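Local structure of calcium-regulated actin-bundling protein (Dictyostelium discoideum, 4X3N) at residues Ala30-Ala38 against Val145-Glu155. The protein binds and bundles actin filaments under the control of calcium and may contribute to the structure and reorganization of filopodia and pseudopodia during cell movement. Sequence-based numbering, arbitrary orientation.
Sequences AMEFFCNVA and VNFDGRVSFLE. With CA (calcium ion), chain D.
The Phe34 ring lies against the end of the calcium-binding loop and the start of helix 153-160, one face overlapped by the Leu154 methyl CD2, a CH-pi contact 4.0 Å from the ring centroid and 21° off the normal. A chi1 of -172° swings the ring away from the backbone N and brings its edge to the methylene of Glu155, whose CG sits 3.8 Å from Phe34 CZ. The same glutamate turns its carboxylate, 78° from the ring plane, to the calcium ion and binds it through both oxygens, OE1 at 2.7 Å and OE2 at 2.5 Å. Replacing Phe34 by alanine is likely to open a gap beside Leu154 CD2 and leave the methylene chain of Glu155 less firmly backed. One turn earlier, Met31 bends at chi2 and chi3 to bring SD within 3.6 Å of Asn146 CB; one turn later, Ala38 CB lies 3.8 Å from Ser152 OG. Ser152 and Glu155 form a capping box: Glu155 N donates to Ser152 OG, and Ser152 N and OG both donate to Glu155 OE1, which should steady this ligand. The loop, with Asp144, Asn146, Asp148 and the Arg150 carbonyl as further ligands, fits an EF-hand. Helix 28-38 thus packs across the calcium loop that joins helices 132-143 and 153-160, with helix 167-174 touching Leu154 and Val145, and strand 150-152 pairing antiparallel with strand 93-95.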
loop_
_atom_site.group_PDB
_atom_site.type_symbol
_atom_site.label_atom_id
_atom_site.label_comp_id
_atom_site.label_asym_id
_atom_site.label_seq_id
_atom_site.Cartn_x
_atom_site.Cartn_y
_atom_site.Cartn_z
ATOM N N ALA A 30 -22.065 -13.401 5.421
ATOM C CA ALA A 30 -21.115 -13.774 6.460
ATOM C C ALA A 30 -19.746 -13.115 6.129
ATOM O O ALA A 30 -19.076 -12.632 7.017
ATOM C CB ALA A 30 -20.975 -15.262 6.519
ATOM N N MET A 31 -19.355 -13.099 4.854
ATOM C CA MET A 31 -18.117 -12.465 4.451
ATOM C C MET A 31 -18.135 -10.996 4.814
ATOM O O MET A 31 -17.126 -10.468 5.238
ATOM C CB MET A 31 -17.871 -12.648 2.968
ATOM C CG MET A 31 -16.522 -12.173 2.484
ATOM S SD MET A 31 -15.122 -12.907 3.398
ATOM C CE MET A 31 -14.930 -14.456 2.472
ATOM N N GLU A 32 -19.284 -10.331 4.693
ATOM C CA GLU A 32 -19.297 -8.897 4.905
ATOM C C GLU A 32 -19.089 -8.682 6.375
ATOM O O GLU A 32 -18.324 -7.785 6.786
ATOM C CB GLU A 32 -20.626 -8.258 4.443
ATOM C CG GLU A 32 -20.791 -6.802 4.901
ATOM C CD GLU A 32 -22.260 -6.322 4.913
ATOM O OE1 GLU A 32 -23.177 -7.130 4.629
ATOM O OE2 GLU A 32 -22.516 -5.129 5.200
ATOM N N PHE A 33 -19.799 -9.486 7.179
ATOM C CA PHE A 33 -19.613 -9.469 8.644
ATOM C C PHE A 33 -18.150 -9.665 9.009
ATOM O O PHE A 33 -17.544 -8.895 9.733
ATOM C CB PHE A 33 -20.458 -10.560 9.302
ATOM C CG PHE A 33 -20.208 -10.695 10.759
ATOM C CD1 PHE A 33 -20.720 -9.744 11.656
ATOM C CD2 PHE A 33 -19.463 -11.714 11.250
ATOM C CE1 PHE A 33 -20.504 -9.882 13.009
ATOM C CE2 PHE A 33 -19.239 -11.837 12.587
ATOM C CZ PHE A 33 -19.726 -10.914 13.462
ATOM N N PHE A 34 -17.580 -10.736 8.474
ATOM C CA PHE A 34 -16.202 -11.109 8.756
ATOM C C PHE A 34 -15.274 -9.971 8.398
ATOM O O PHE A 34 -14.393 -9.625 9.174
ATOM C CB PHE A 34 -15.860 -12.321 7.898
ATOM C CG PHE A 34 -14.545 -12.938 8.196
ATOM C CD1 PHE A 34 -13.434 -12.507 7.606
ATOM C CD2 PHE A 34 -14.474 -14.040 9.044
ATOM C CE1 PHE A 34 -12.194 -13.076 7.913
ATOM C CE2 PHE A 34 -13.258 -14.619 9.370
ATOM C CZ PHE A 34 -12.118 -14.164 8.791
ATOM N N CYS A 35 -15.432 -9.416 7.213
ATOM C CA CYS A 35 -14.557 -8.329 6.787
ATOM C C CYS A 35 -14.660 -7.135 7.716
ATOM O O CYS A 35 -13.624 -6.487 8.006
ATOM C CB CYS A 35 -14.818 -7.908 5.326
ATOM S SG CYS A 35 -14.247 -9.185 4.167
ATOM N N ASN A 36 -15.867 -6.842 8.201
ATOM C CA ASN A 36 -16.017 -5.733 9.150
ATOM C C ASN A 36 -15.363 -5.941 10.466
ATOM O O ASN A 36 -14.668 -5.067 10.952
ATOM C CB ASN A 36 -17.480 -5.393 9.332
ATOM C CG ASN A 36 -18.043 -4.748 8.092
ATOM O OD1 ASN A 36 -17.313 -4.075 7.371
ATOM N ND2 ASN A 36 -19.314 -4.935 7.828
ATOM N N VAL A 37 -15.571 -7.110 11.067
ATOM C CA VAL A 37 -14.895 -7.445 12.293
ATOM C C VAL A 37 -13.380 -7.366 12.061
ATOM O O VAL A 37 -12.648 -6.871 12.906
ATOM C CB VAL A 37 -15.234 -8.910 12.790
ATOM C CG1 VAL A 37 -14.428 -9.232 14.064
ATOM C CG2 VAL A 37 -16.734 -9.050 13.056
ATOM N N ALA A 38 -12.887 -7.929 10.955
ATOM C CA ALA A 38 -11.470 -7.961 10.698
ATOM C C ALA A 38 -10.815 -6.562 10.461
ATOM O O ALA A 38 -9.609 -6.417 10.558
ATOM C CB ALA A 38 -11.135 -8.934 9.565
ATOM N N VAL A 145 -8.430 -15.636 4.686
ATOM C CA VAL A 145 -9.691 -16.187 4.273
ATOM C C VAL A 145 -10.593 -15.244 3.494
ATOM O O VAL A 145 -11.423 -15.705 2.763
ATOM C CB VAL A 145 -10.440 -16.855 5.427
ATOM C CG1 VAL A 145 -9.511 -17.870 6.156
ATOM C CG2 VAL A 145 -10.987 -15.834 6.366
ATOM N N ASN A 146 -10.392 -13.930 3.577
ATOM C CA ASN A 146 -11.149 -13.066 2.693
ATOM C C ASN A 146 -10.377 -12.615 1.461
ATOM O O ASN A 146 -10.833 -11.734 0.759
ATOM C CB ASN A 146 -11.700 -11.890 3.455
ATOM C CG ASN A 146 -10.644 -11.169 4.216
ATOM O OD1 ASN A 146 -9.468 -11.469 4.079
ATOM N ND2 ASN A 146 -11.057 -10.240 5.064
ATOM N N PHE A 147 -9.208 -13.206 1.215
ATOM C CA PHE A 147 -8.410 -12.963 0.011
ATOM C C PHE A 147 -8.032 -11.518 -0.259
ATOM O O PHE A 147 -8.083 -11.056 -1.421
ATOM C CB PHE A 147 -9.094 -13.597 -1.201
ATOM C CG PHE A 147 -9.240 -15.088 -1.079
ATOM C CD1 PHE A 147 -10.362 -15.628 -0.563
ATOM C CD2 PHE A 147 -8.237 -15.925 -1.488
ATOM C CE1 PHE A 147 -10.501 -17.007 -0.451
ATOM C CE2 PHE A 147 -8.357 -17.299 -1.375
ATOM C CZ PHE A 147 -9.503 -17.832 -0.848
ATOM N N ASP A 148 -7.638 -10.801 0.814
ATOM C CA ASP A 148 -7.298 -9.405 0.645
ATOM C C ASP A 148 -5.826 -9.158 0.697
ATOM O O ASP A 148 -5.410 -8.034 0.644
ATOM C CB ASP A 148 -8.128 -8.492 1.587
ATOM C CG ASP A 148 -7.772 -8.684 3.047
ATOM O OD1 ASP A 148 -6.958 -9.542 3.316
ATOM O OD2 ASP A 148 -8.302 -7.979 3.911
ATOM N N GLY A 149 -5.029 -10.223 0.787
ATOM C CA GLY A 149 -3.586 -10.145 0.984
ATOM C C GLY A 149 -3.168 -9.562 2.343
ATOM O O GLY A 149 -2.016 -9.120 2.502
ATOM N N ARG A 150 -4.106 -9.506 3.299
ATOM C CA ARG A 150 -3.842 -8.989 4.626
ATOM C C ARG A 150 -4.162 -10.055 5.698
ATOM O O ARG A 150 -5.047 -10.929 5.511
ATOM C CB ARG A 150 -4.693 -7.761 4.900
ATOM C CG ARG A 150 -4.747 -6.660 3.840
ATOM C CD ARG A 150 -3.495 -5.829 3.729
ATOM N NE ARG A 150 -3.196 -5.096 4.957
ATOM C CZ ARG A 150 -2.210 -4.221 5.080
ATOM N NH1 ARG A 150 -1.427 -3.935 4.019
ATOM N NH2 ARG A 150 -1.987 -3.619 6.249
ATOM N N VAL A 151 -3.425 -10.005 6.796
ATOM C CA VAL A 151 -3.671 -10.857 7.941
ATOM C C VAL A 151 -4.133 -10.008 9.146
ATOM O O VAL A 151 -3.412 -9.105 9.600
ATOM C CB VAL A 151 -2.441 -11.682 8.318
ATOM C CG1 VAL A 151 -2.726 -12.503 9.538
ATOM C CG2 VAL A 151 -2.014 -12.594 7.181
ATOM N N SER A 152 -5.368 -10.271 9.563
ATOM C CA SER A 152 -5.962 -9.675 10.713
ATOM C C SER A 152 -5.620 -10.536 11.926
ATOM O O SER A 152 -5.223 -11.682 11.775
ATOM C CB SER A 152 -7.452 -9.600 10.529
ATOM O OG SER A 152 -7.983 -10.905 10.289
ATOM N N PHE A 153 -5.795 -9.990 13.116
ATOM C CA PHE A 153 -5.672 -10.775 14.348
ATOM C C PHE A 153 -6.715 -11.836 14.389
ATOM O O PHE A 153 -6.430 -12.959 14.779
ATOM C CB PHE A 153 -5.746 -9.881 15.557
ATOM C CG PHE A 153 -5.228 -10.490 16.836
ATOM C CD1 PHE A 153 -4.065 -11.219 16.859
ATOM C CD2 PHE A 153 -5.872 -10.215 18.060
ATOM C CE1 PHE A 153 -3.599 -11.785 18.068
ATOM C CE2 PHE A 153 -5.371 -10.747 19.289
ATOM C CZ PHE A 153 -4.277 -11.550 19.269
ATOM N N LEU A 154 -7.914 -11.521 13.900
ATOM C CA LEU A 154 -8.986 -12.504 13.761
ATOM C C LEU A 154 -8.535 -13.708 12.937
ATOM O O LEU A 154 -8.782 -14.821 13.323
ATOM C CB LEU A 154 -10.252 -11.973 13.122
ATOM C CG LEU A 154 -11.451 -12.933 12.980
ATOM C CD1 LEU A 154 -12.057 -13.379 14.318
ATOM C CD2 LEU A 154 -12.532 -12.268 12.165
ATOM N N GLU A 155 -7.936 -13.451 11.801
ATOM C CA GLU A 155 -7.523 -14.531 10.896
ATOM C C GLU A 155 -6.413 -15.369 11.528
ATOM O O GLU A 155 -6.461 -16.580 11.461
ATOM C CB GLU A 155 -7.129 -13.945 9.538
ATOM C CG GLU A 155 -8.333 -13.546 8.723
ATOM C CD GLU A 155 -7.946 -12.720 7.534
ATOM O OE1 GLU A 155 -7.369 -11.651 7.750
ATOM O OE2 GLU A 155 -8.206 -13.161 6.399
HETATM CA CA CA D . -7.320 -11.162 5.141
HETATM O O HOH W 1 -8.357 -9.286 6.188
#